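Local coordinates for protein aldose-aldose oxidoreductase (Caulobacter crescentus, PDB 5A04) that probably transfers hydride between aldose sugars, oxidising one and reducing another, by way of an NADP(H) cofactor held in its Rossmann domain, at residues Y17-R20 and I21-R25; L37-T41 and P42-K46; V240-Y243 and S244-C247; I80-N83 and S84-R87. One frame throughout, in Å; residues are numbered along the deposited sequence.

Interaction 1 (Y17-R20 and I21-R25); sequences YATR and IIMPR. With NDP (NADPH dihydro-nicotinamide-adenine-dinucleotide phosphate), chain G.
Tyr17 presents its ring to Ile21 and Ile22 one turn further along helix 16-22, the first helix of the Rossmann fold, between strands 7-12 and 32-38. The ring stands between the cofactor and the two isoleucines. The nicotinamide of NADPH lies over one face, its C3N 3.4 Å above the plane of the Tyr17 ring and over its centre. From the other side of that plane the isoleucines come in obliquely: Ile21 CG2 sits 3.6 Å from Tyr17 CE1, and Ile22 CG1 3.5 Å from Tyr17 CE2. Tyr17 can stand there because CG is anti to the backbone N (chi1 -167°), which turns the ring along the helix toward the next residues. An alanine here would probably leave the nicotinamide without its flat support and open a gap between the cofactor and the isoleucines. Phe293 of helix 292-306 packs against all three side chains.

The backbone beneath is widened. Tyr17 O takes two bonds, a straight one from Ile22 N at 2.9 Å, as in a pi-type turn, and a more bent one from Ile21 N at 3.1 Å, whose donor stands 43° out of the carbonyl plane. Ala18 O likewise accepts from Met23 N at 2.9 Å. At the start of the helix, Tyr17 N gives a hydrogen bond to NADPH O1N at 3.0 Å. Thr19 OG1, already bonded to Gly15 O, also receives Arg20 NH1 at 2.9 Å, in the guanidinium plane.

Interaction 2 (L37-T41 and P42-K46); sequences LVSGT and PEKLK. With NDP (NADPH dihydro-nicotinamide-adenine-dinucleotide phosphate), chain G.
Thr41 OG1 and Lys44 NZ grip the same oxygen, O2X on the 2'-phosphate of NADPH, Thr41 OG1 at 2.8 Å and Lys44 NZ at 2.7 Å. The two side chains cross on the way, with Lys44 CG 3.9 Å from Thr41 CB. Beyond CG the lysine runs fully extended, which carries its ammonium out to the phosphate, where NZ also bonds Leu14 O. An alanine in place of Lys44 would probably leave the negative O2X without its ammonium partner and strip Thr41 of the hydrocarbon chain that crosses it. Gly40 N donates to another phosphate oxygen, O1X, at 3.0 Å. This is the turn after the second strand of the Rossmann fold, 32-38, where it passes into helix 42-52 and where a 2'-phosphate marks NADP(H) from NAD(H). Ser39 OG forms an ST turn here, accepting Thr41 N at 3.0 Å, and it also points at phosphate O3X, at a separation so short that its exact length is doubtful. Behind the phosphate the contact turns apolar: Leu45 CD2 packs on Leu37 CB at 3.8 Å and on Ser39 CB. The first helical turn starts from Thr41 O, which accepts Lys44 N at 2.9 Å, and Leu45 N more weakly.

Interaction 3 (V240-Y243 and S244-C247); sequences VSAY and SVNC
Tyr243 takes no part across the bend with its ring; CB alone comes close, 3.6 Å from Ser244 N. The ring instead meets Phe163, a residue of the glucose pocket, edge to face, and packs among Asp185 and Ile186 of helix 182-198 and Arg172. In the large mixed sheet of the C-terminal domain, this is the bend where strand 236-242 ends and the chain turns back toward strand 247-254. It is not a simple hairpin: strand 156-162 lies between the two, and Val240 and Ala242 bond through their backbones to residues in and just beyond it. No hydrogen bond joins the two segments directly, and the bend closes on small side chains. Ala242 CB touches Val245 CG2 at 3.7 Å; with chi1 at -61°, CG2 of that valine is wedged between its own backbone N and carbonyl carbon. Further down, Val240 CG1 and Cys247 SG face each other more loosely at 4.2 Å, and both pack on Asp160. At the buried tip of the bend, Asp223 takes Tyr243 N and Ser244 OG through different carboxylate oxygens. Arg155 of the second subunit packs on Val245 and bonds Ser244 OG through its NE.

Interaction 4 (I80-N83 and S84-R87); sequences ITPN and SLHR. With NDP (NADPH dihydro-nicotinamide-adenine-dinucleotide phosphate), chain G.
Ser84 follows directly on Asn83 in the turn, and its OG is held from outside by Ala176 O and Asn108 ND2. Leu85 comes next and is pinned by its backbone, its N bonding Pro82 O at 3.0 Å. The hydroxyl Thr81 OG1 reaches Pro82 O from the opposite face of that carbonyl, at 3.1 Å, and lies 3.3 Å from Leu85 CB. Beyond, Leu85 CD1 approaches the NADPH adenine at N7A, while Pro82 packs on the same base. His86 is the centre of the contact. Its NE2 bonds Thr81 O at 2.9 Å, the oxygen tilted 20° from the ring plane, and makes a weak bond to O3D of the nicotinamide ribose, which also lies near Thr81 O and Asn83 OD1. Over one face sits Asn83 CA, in a CH-pi contact 3.8 Å from the His86 ring centroid, while the backbone bond from His86 N to Asn83 O measures 3.1 Å. The far nitrogen, ND1, bonds Met106 O, so both ring nitrogens face carbonyl oxygens, consistent with a charged ring. At Arg87, a water links the backbone N to Asn83 O. The turn lies between strand 76-79 and helix 86-95 of the Rossmann domain: Ile80 packs on helix 16-22 and Thr81 on strand 7-12, while Arg87 lies along helix 110-123 and pairs with Asp112.

In the fold
Interactions 1, 2 and 4 all lie in the Rossmann domain and touch the same NADPH at different places: nicotinamide and diphosphate, 2'-phosphate, and adenine with the nicotinamide ribose. Interactions 1 and 4 are buried and pack together through Ile80, which meets Tyr17 and Ala18. Interaction 2 is only partly buried and polar at its phosphate end, yet it joins interaction 1 through Met23 and Leu37. Interaction 3 is also buried but belongs to the C-terminal sheet, about 24 Å from interaction 1 between centres; it touches no cofactor and is mainly apolar across its bend, with the second subunit bordering it.

Interaction 1 (Y17-R20 and I21-R25)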
# COMPACT_ATOMS: atom_id res chain seq x y z
N TYR A 17 -23.65 15.65 -4.08
CA TYR A 17 -23.45 15.34 -2.67
C TYR A 17 -24.50 16.03 -1.81
O TYR A 17 -25.07 15.42 -0.88
CB TYR A 17 -22.04 15.74 -2.22
CG TYR A 17 -21.66 15.17 -0.87
CD1 TYR A 17 -21.59 13.80 -0.68
CD2 TYR A 17 -21.35 16.00 0.20
CE1 TYR A 17 -21.21 13.27 0.55
CE2 TYR A 17 -20.98 15.49 1.43
CZ TYR A 17 -20.92 14.11 1.60
OH TYR A 17 -20.56 13.60 2.82
N ALA A 18 -24.77 17.29 -2.13
CA ALA A 18 -25.78 18.05 -1.38
C ALA A 18 -27.14 17.37 -1.44
O ALA A 18 -27.76 17.15 -0.40
CB ALA A 18 -25.90 19.47 -1.92
N THR A 19 -27.60 17.03 -2.64
CA THR A 19 -29.00 16.60 -2.81
C THR A 19 -29.22 15.11 -2.59
O THR A 19 -30.26 14.71 -2.04
CB THR A 19 -29.55 16.99 -4.21
OG1 THR A 19 -28.75 16.39 -5.24
CG2 THR A 19 -29.53 18.50 -4.39
N ARG A 20 -28.28 14.28 -3.03
CA ARG A 20 -28.42 12.83 -2.90
C ARG A 20 -27.97 12.30 -1.55
O ARG A 20 -28.54 11.34 -1.04
CB ARG A 20 -27.64 12.10 -4.00
CG ARG A 20 -28.40 11.91 -5.30
CD ARG A 20 -28.75 13.22 -5.99
NE ARG A 20 -29.21 12.99 -7.36
CZ ARG A 20 -29.64 13.95 -8.18
NH1 ARG A 20 -29.66 15.21 -7.77
NH2 ARG A 20 -30.04 13.64 -9.41
N ILE A 21 -26.95 12.93 -0.97
CA ILE A 21 -26.35 12.37 0.23
C ILE A 21 -26.67 13.17 1.50
O ILE A 21 -27.19 12.62 2.47
CB ILE A 21 -24.82 12.25 0.07
CG1 ILE A 21 -24.48 11.56 -1.26
CG2 ILE A 21 -24.23 11.50 1.25
CD1 ILE A 21 -25.04 10.12 -1.36
N ILE A 22 -26.36 14.47 1.51
CA ILE A 22 -26.53 15.24 2.74
C ILE A 22 -28.00 15.57 3.08
O ILE A 22 -28.46 15.31 4.19
CB ILE A 22 -25.73 16.56 2.67
CG1 ILE A 22 -24.22 16.27 2.62
CG2 ILE A 22 -26.06 17.46 3.87
CD1 ILE A 22 -23.68 15.45 3.80
N MET A 23 -28.74 16.15 2.14
CA MET A 23 -30.05 16.69 2.51
C MET A 23 -31.03 15.63 3.06
O MET A 23 -31.77 15.93 4.00
CB MET A 23 -30.65 17.46 1.33
CG MET A 23 -30.06 18.89 1.24
SD MET A 23 -30.30 19.67 -0.36
CE MET A 23 -32.08 19.82 -0.43
N PRO A 24 -31.03 14.40 2.51
CA PRO A 24 -31.93 13.41 3.12
C PRO A 24 -31.56 13.05 4.56
O PRO A 24 -32.41 12.56 5.29
CB PRO A 24 -31.76 12.19 2.22
CG PRO A 24 -31.39 12.75 0.90
CD PRO A 24 -30.47 13.90 1.24
N ARG A 25 -30.31 13.28 4.95
CA ARG A 25 -29.85 12.83 6.26
C ARG A 25 -30.14 13.81 7.40
O ARG A 25 -29.79 13.53 8.56
CB ARG A 25 -28.36 12.50 6.20
CG ARG A 25 -28.05 11.38 5.19
CD ARG A 25 -28.29 9.97 5.74
NE ARG A 25 -29.70 9.64 5.99
CZ ARG A 25 -30.54 9.17 5.07
NH1 ARG A 25 -30.14 8.98 3.80
NH2 ARG A 25 -31.79 8.88 5.42
PA NDP G . -21.54 18.42 -8.23
O1A NDP G . -20.91 18.87 -9.50
O2A NDP G . -22.40 17.19 -8.23
O5B NDP G . -22.42 19.64 -7.56
C5B NDP G . -21.64 20.81 -7.54
C4B NDP G . -22.65 21.95 -7.38
O4B NDP G . -21.98 23.17 -7.04
C3B NDP G . -23.39 22.20 -8.71
O3B NDP G . -24.50 21.36 -8.84
C2B NDP G . -23.89 23.63 -8.50
O2B NDP G . -24.96 23.68 -7.74
C1B NDP G . -22.71 24.23 -7.62
N9A NDP G . -21.82 25.09 -8.40
C8A NDP G . -21.56 26.44 -8.19
N7A NDP G . -20.70 26.96 -9.10
C5A NDP G . -20.40 25.89 -9.94
C6A NDP G . -19.56 25.78 -11.07
N6A NDP G . -18.86 26.88 -11.52
N1A NDP G . -19.41 24.60 -11.74
C2A NDP G . -20.14 23.54 -11.23
N3A NDP G . -20.96 23.49 -10.17
C4A NDP G . -21.08 24.70 -9.53
O3 NDP G . -20.19 18.19 -7.28
PN NDP G . -20.38 17.23 -5.98
O1N NDP G . -21.56 17.58 -5.16
O2N NDP G . -19.88 15.82 -6.20
O5D NDP G . -19.02 17.84 -5.03
C5D NDP G . -19.21 19.15 -4.58
C4D NDP G . -18.28 19.34 -3.35
O4D NDP G . -18.57 18.28 -2.38
C3D NDP G . -16.76 19.15 -3.73
O3D NDP G . -15.94 20.02 -2.92
C2D NDP G . -16.48 17.70 -3.35
O2D NDP G . -15.13 17.51 -2.95
C1D NDP G . -17.40 17.56 -2.09
N1N NDP G . -17.82 16.16 -1.92
C2N NDP G . -17.64 15.52 -0.71
C3N NDP G . -18.06 14.23 -0.56
C7N NDP G . -17.87 13.55 0.72
O7N NDP G . -18.07 12.33 0.86
N7N NDP G . -17.45 14.29 1.82
C4N NDP G . -18.70 13.47 -1.67
C5N NDP G . -18.81 14.22 -2.93
C6N NDP G . -18.40 15.48 -3.02
P2B NDP G . -26.20 24.80 -8.17
O1X NDP G . -25.40 26.08 -8.26
O2X NDP G . -26.63 24.19 -9.47
O3X NDP G . -27.16 24.68 -6.99

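Interaction 2 (L37-T41 and P42-K46)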
# COMPACT_ATOMS: atom_id res chain seq x y z
N LEU A 37 -32.00 27.12 1.26
CA LEU A 37 -31.31 26.61 0.09
C LEU A 37 -30.64 27.75 -0.67
O LEU A 37 -31.22 28.84 -0.82
CB LEU A 37 -32.29 25.89 -0.85
CG LEU A 37 -33.01 24.70 -0.22
CD1 LEU A 37 -34.14 24.27 -1.14
CD2 LEU A 37 -32.05 23.56 0.03
N VAL A 38 -29.41 27.51 -1.13
CA VAL A 38 -28.69 28.49 -1.93
C VAL A 38 -28.18 27.81 -3.19
O VAL A 38 -27.46 26.82 -3.12
CB VAL A 38 -27.50 29.09 -1.16
CG1 VAL A 38 -26.90 30.26 -1.96
CG2 VAL A 38 -27.93 29.55 0.21
N SER A 39 -28.58 28.34 -4.36
CA SER A 39 -28.32 27.67 -5.63
C SER A 39 -28.16 28.66 -6.77
O SER A 39 -28.83 29.69 -6.80
CB SER A 39 -29.46 26.70 -5.97
OG SER A 39 -29.18 26.02 -7.20
N GLY A 40 -27.31 28.31 -7.74
CA GLY A 40 -27.20 29.07 -8.97
C GLY A 40 -28.17 28.59 -10.05
O GLY A 40 -28.15 29.07 -11.19
N THR A 41 -29.02 27.63 -9.70
CA THR A 41 -29.99 27.07 -10.64
C THR A 41 -31.40 27.26 -10.12
O THR A 41 -31.83 26.54 -9.20
CB THR A 41 -29.75 25.57 -10.88
OG1 THR A 41 -28.41 25.36 -11.34
CG2 THR A 41 -30.74 25.03 -11.93
N PRO A 42 -32.15 28.23 -10.67
CA PRO A 42 -33.47 28.56 -10.13
C PRO A 42 -34.40 27.34 -10.05
O PRO A 42 -35.16 27.23 -9.08
CB PRO A 42 -34.00 29.61 -11.11
CG PRO A 42 -32.76 30.27 -11.62
CD PRO A 42 -31.74 29.18 -11.73
N GLU A 43 -34.32 26.44 -11.03
CA GLU A 43 -35.20 25.28 -11.05
C GLU A 43 -34.93 24.37 -9.85
O GLU A 43 -35.85 23.72 -9.35
CB GLU A 43 -35.05 24.51 -12.36
CG GLU A 43 -36.01 23.32 -12.49
CD GLU A 43 -37.47 23.71 -12.31
OE1 GLU A 43 -37.87 24.80 -12.79
OE2 GLU A 43 -38.23 22.93 -11.67
N LYS A 44 -33.68 24.32 -9.39
CA LYS A 44 -33.35 23.50 -8.22
C LYS A 44 -33.95 24.07 -6.94
O LYS A 44 -34.38 23.33 -6.05
CB LYS A 44 -31.83 23.38 -8.06
CG LYS A 44 -31.16 22.47 -9.07
CD LYS A 44 -29.67 22.33 -8.77
CE LYS A 44 -28.94 21.66 -9.90
NZ LYS A 44 -27.47 21.59 -9.63
N LEU A 45 -33.99 25.40 -6.84
CA LEU A 45 -34.60 26.03 -5.68
C LEU A 45 -36.09 25.67 -5.62
O LEU A 45 -36.64 25.44 -4.54
CB LEU A 45 -34.41 27.54 -5.72
CG LEU A 45 -32.97 28.03 -5.54
CD1 LEU A 45 -32.90 29.54 -5.80
CD2 LEU A 45 -32.49 27.70 -4.14
N LYS A 46 -36.73 25.63 -6.77
CA LYS A 46 -38.14 25.26 -6.83
C LYS A 46 -38.31 23.80 -6.46
O LYS A 46 -39.09 23.46 -5.55
CB LYS A 46 -38.70 25.53 -8.23
CG LYS A 46 -40.14 25.04 -8.41
CD LYS A 46 -40.62 25.28 -9.83
CE LYS A 46 -41.99 24.66 -10.07
NZ LYS A 46 -42.37 24.75 -11.51
PA NDP G . -21.54 18.42 -8.23
O1A NDP G . -20.91 18.87 -9.50
O2A NDP G . -22.40 17.19 -8.23
O5B NDP G . -22.42 19.64 -7.56
C5B NDP G . -21.64 20.81 -7.54
C4B NDP G . -22.65 21.95 -7.38
O4B NDP G . -21.98 23.17 -7.04
C3B NDP G . -23.39 22.20 -8.71
O3B NDP G . -24.50 21.36 -8.84
C2B NDP G . -23.89 23.63 -8.50
O2B NDP G . -24.96 23.68 -7.74
C1B NDP G . -22.71 24.23 -7.62
N9A NDP G . -21.82 25.09 -8.40
C8A NDP G . -21.56 26.44 -8.19
N7A NDP G . -20.70 26.96 -9.10
C5A NDP G . -20.40 25.89 -9.94
C6A NDP G . -19.56 25.78 -11.07
N6A NDP G . -18.86 26.88 -11.52
N1A NDP G . -19.41 24.60 -11.74
C2A NDP G . -20.14 23.54 -11.23
N3A NDP G . -20.96 23.49 -10.17
C4A NDP G . -21.08 24.70 -9.53
O3 NDP G . -20.19 18.19 -7.28
PN NDP G . -20.38 17.23 -5.98
O1N NDP G . -21.56 17.58 -5.16
O2N NDP G . -19.88 15.82 -6.20
O5D NDP G . -19.02 17.84 -5.03
C5D NDP G . -19.21 19.15 -4.58
C4D NDP G . -18.28 19.34 -3.35
O4D NDP G . -18.57 18.28 -2.38
C3D NDP G . -16.76 19.15 -3.73
O3D NDP G . -15.94 20.02 -2.92
C2D NDP G . -16.48 17.70 -3.35
O2D NDP G . -15.13 17.51 -2.95
C1D NDP G . -17.40 17.56 -2.09
N1N NDP G . -17.82 16.16 -1.92
C2N NDP G . -17.64 15.52 -0.71
C3N NDP G . -18.06 14.23 -0.56
C7N NDP G . -17.87 13.55 0.72
O7N NDP G . -18.07 12.33 0.86
N7N NDP G . -17.45 14.29 1.82
C4N NDP G . -18.70 13.47 -1.67
C5N NDP G . -18.81 14.22 -2.93
C6N NDP G . -18.40 15.48 -3.02
P2B NDP G . -26.20 24.80 -8.17
O1X NDP G . -25.40 26.08 -8.26
O2X NDP G . -26.63 24.19 -9.47
O3X NDP G . -27.16 24.68 -6.99

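Interaction 3 (V240-Y243 and S244-C247)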
# COMPACT_ATOMS: atom_id res chain seq x y z
N VAL A 240 -1.97 5.55 -1.77
CA VAL A 240 -2.36 5.67 -3.17
C VAL A 240 -3.47 6.71 -3.34
O VAL A 240 -4.42 6.74 -2.55
CB VAL A 240 -2.83 4.31 -3.74
CG1 VAL A 240 -3.64 4.50 -5.03
CG2 VAL A 240 -1.63 3.39 -3.97
N SER A 241 -3.34 7.55 -4.37
CA SER A 241 -4.39 8.46 -4.84
C SER A 241 -4.55 8.25 -6.34
O SER A 241 -3.56 8.37 -7.07
CB SER A 241 -4.02 9.92 -4.54
OG SER A 241 -5.01 10.80 -5.04
N ALA A 242 -5.76 7.93 -6.81
CA ALA A 242 -5.90 7.58 -8.22
C ALA A 242 -7.27 7.95 -8.80
O ALA A 242 -8.28 7.94 -8.11
CB ALA A 242 -5.65 6.07 -8.41
N TYR A 243 -7.27 8.26 -10.10
CA TYR A 243 -8.50 8.51 -10.84
C TYR A 243 -8.72 7.43 -11.91
O TYR A 243 -9.62 7.56 -12.75
CB TYR A 243 -8.45 9.89 -11.50
CG TYR A 243 -9.13 11.03 -10.75
CD1 TYR A 243 -10.07 10.80 -9.76
CD2 TYR A 243 -8.85 12.36 -11.09
CE1 TYR A 243 -10.71 11.86 -9.11
CE2 TYR A 243 -9.48 13.41 -10.46
CZ TYR A 243 -10.41 13.17 -9.47
OH TYR A 243 -11.03 14.23 -8.86
N SER A 244 -7.90 6.39 -11.92
CA SER A 244 -8.00 5.35 -12.95
C SER A 244 -8.13 3.93 -12.38
O SER A 244 -8.14 2.96 -13.13
CB SER A 244 -6.79 5.41 -13.90
OG SER A 244 -5.55 5.24 -13.22
N VAL A 245 -8.24 3.81 -11.06
CA VAL A 245 -8.57 2.52 -10.43
C VAL A 245 -9.55 2.75 -9.29
O VAL A 245 -9.67 3.85 -8.78
CB VAL A 245 -7.34 1.77 -9.87
CG1 VAL A 245 -6.34 1.45 -10.96
CG2 VAL A 245 -6.67 2.57 -8.75
N ASN A 246 -10.24 1.69 -8.88
CA ASN A 246 -11.11 1.77 -7.71
C ASN A 246 -10.48 1.13 -6.48
O ASN A 246 -10.10 -0.04 -6.50
CB ASN A 246 -12.46 1.11 -8.00
CG ASN A 246 -13.23 1.82 -9.09
OD1 ASN A 246 -13.63 2.98 -8.93
ND2 ASN A 246 -13.44 1.14 -10.21
N CYS A 247 -10.38 1.91 -5.41
CA CYS A 247 -9.87 1.40 -4.15
C CYS A 247 -10.34 2.30 -3.03
O CYS A 247 -10.52 3.50 -3.21
CB CYS A 247 -8.35 1.33 -4.15
SG CYS A 247 -7.51 2.83 -4.77

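Interaction 4 (I80-N83 and S84-R87)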
# COMPACT_ATOMS: atom_id res chain seq x y z
N ILE A 80 -21.03 23.30 -0.48
CA ILE A 80 -20.87 22.02 -1.17
C ILE A 80 -20.72 22.29 -2.68
O ILE A 80 -21.43 21.72 -3.53
CB ILE A 80 -22.06 21.06 -0.87
CG1 ILE A 80 -22.42 21.12 0.62
CG2 ILE A 80 -21.71 19.62 -1.26
CD1 ILE A 80 -23.48 20.09 1.10
N THR A 81 -19.75 23.14 -3.00
CA THR A 81 -19.47 23.56 -4.37
C THR A 81 -18.16 22.96 -4.87
O THR A 81 -17.45 22.34 -4.10
CB THR A 81 -19.34 25.09 -4.42
OG1 THR A 81 -18.21 25.46 -3.62
CG2 THR A 81 -20.60 25.74 -3.84
N PRO A 82 -17.83 23.16 -6.17
CA PRO A 82 -16.45 22.84 -6.59
C PRO A 82 -15.41 23.50 -5.69
O PRO A 82 -15.68 24.53 -5.06
CB PRO A 82 -16.39 23.39 -8.02
CG PRO A 82 -17.82 23.23 -8.50
CD PRO A 82 -18.67 23.56 -7.31
N ASN A 83 -14.24 22.88 -5.62
CA ASN A 83 -13.22 23.21 -4.63
C ASN A 83 -12.79 24.67 -4.68
O ASN A 83 -12.63 25.29 -3.64
CB ASN A 83 -12.00 22.31 -4.81
CG ASN A 83 -12.36 20.84 -4.73
OD1 ASN A 83 -13.37 20.48 -4.11
ND2 ASN A 83 -11.54 19.98 -5.33
N SER A 84 -12.61 25.21 -5.88
CA SER A 84 -12.15 26.59 -5.99
C SER A 84 -13.16 27.63 -5.48
O SER A 84 -12.80 28.79 -5.27
CB SER A 84 -11.80 26.91 -7.45
OG SER A 84 -10.73 26.07 -7.88
N LEU A 85 -14.41 27.23 -5.29
CA LEU A 85 -15.44 28.14 -4.77
C LEU A 85 -15.61 28.07 -3.25
O LEU A 85 -16.35 28.87 -2.66
CB LEU A 85 -16.78 27.85 -5.45
CG LEU A 85 -16.78 27.97 -6.98
CD1 LEU A 85 -18.19 27.88 -7.52
CD2 LEU A 85 -16.14 29.25 -7.39
N HIS A 86 -14.92 27.12 -2.60
CA HIS A 86 -15.04 26.99 -1.15
C HIS A 86 -14.65 28.28 -0.43
O HIS A 86 -15.35 28.73 0.47
CB HIS A 86 -14.18 25.84 -0.63
CG HIS A 86 -14.68 24.49 -1.03
ND1 HIS A 86 -14.01 23.32 -0.71
CD2 HIS A 86 -15.77 24.12 -1.74
CE1 HIS A 86 -14.68 22.29 -1.19
NE2 HIS A 86 -15.74 22.74 -1.83
N ARG A 87 -13.54 28.88 -0.84
CA ARG A 87 -13.08 30.06 -0.14
C ARG A 87 -14.06 31.25 -0.26
O ARG A 87 -14.45 31.79 0.76
CB ARG A 87 -11.68 30.48 -0.62
CG ARG A 87 -11.30 31.87 -0.07
CD ARG A 87 -9.87 32.30 -0.42
NE ARG A 87 -9.66 33.69 0.00
CZ ARG A 87 -8.52 34.36 -0.13
NH1 ARG A 87 -7.46 33.75 -0.65
NH2 ARG A 87 -8.43 35.62 0.28
PA NDP G . -21.54 18.42 -8.23
O1A NDP G . -20.91 18.87 -9.50
O2A NDP G . -22.40 17.19 -8.23
O5B NDP G . -22.42 19.64 -7.56
C5B NDP G . -21.64 20.81 -7.54
C4B NDP G . -22.65 21.95 -7.38
O4B NDP G . -21.98 23.17 -7.04
C3B NDP G . -23.39 22.20 -8.71
O3B NDP G . -24.50 21.36 -8.84
C2B NDP G . -23.89 23.63 -8.50
O2B NDP G . -24.96 23.68 -7.74
C1B NDP G . -22.71 24.23 -7.62
N9A NDP G . -21.82 25.09 -8.40
C8A NDP G . -21.56 26.44 -8.19
N7A NDP G . -20.70 26.96 -9.10
C5A NDP G . -20.40 25.89 -9.94
C6A NDP G . -19.56 25.78 -11.07
N6A NDP G . -18.86 26.88 -11.52
N1A NDP G . -19.41 24.60 -11.74
C2A NDP G . -20.14 23.54 -11.23
N3A NDP G . -20.96 23.49 -10.17
C4A NDP G . -21.08 24.70 -9.53
O3 NDP G . -20.19 18.19 -7.28
PN NDP G . -20.38 17.23 -5.98
O1N NDP G . -21.56 17.58 -5.16
O2N NDP G . -19.88 15.82 -6.20
O5D NDP G . -19.02 17.84 -5.03
C5D NDP G . -19.21 19.15 -4.58
C4D NDP G . -18.28 19.34 -3.35
O4D NDP G . -18.57 18.28 -2.38
C3D NDP G . -16.76 19.15 -3.73
O3D NDP G . -15.94 20.02 -2.92
C2D NDP G . -16.48 17.70 -3.35
O2D NDP G . -15.13 17.51 -2.95
C1D NDP G . -17.40 17.56 -2.09
N1N NDP G . -17.82 16.16 -1.92
C2N NDP G . -17.64 15.52 -0.71
C3N NDP G . -18.06 14.23 -0.56
C7N NDP G . -17.87 13.55 0.72
O7N NDP G . -18.07 12.33 0.86
N7N NDP G . -17.45 14.29 1.82
C4N NDP G . -18.70 13.47 -1.67
C5N NDP G . -18.81 14.22 -2.93
C6N NDP G . -18.40 15.48 -3.02
P2B NDP G . -26.20 24.80 -8.17
O1X NDP G . -25.40 26.08 -8.26
O2X NDP G . -26.63 24.19 -9.47
O3X NDP G . -27.16 24.68 -6.99
O HOH W 1 -11.58 27.50 -2.36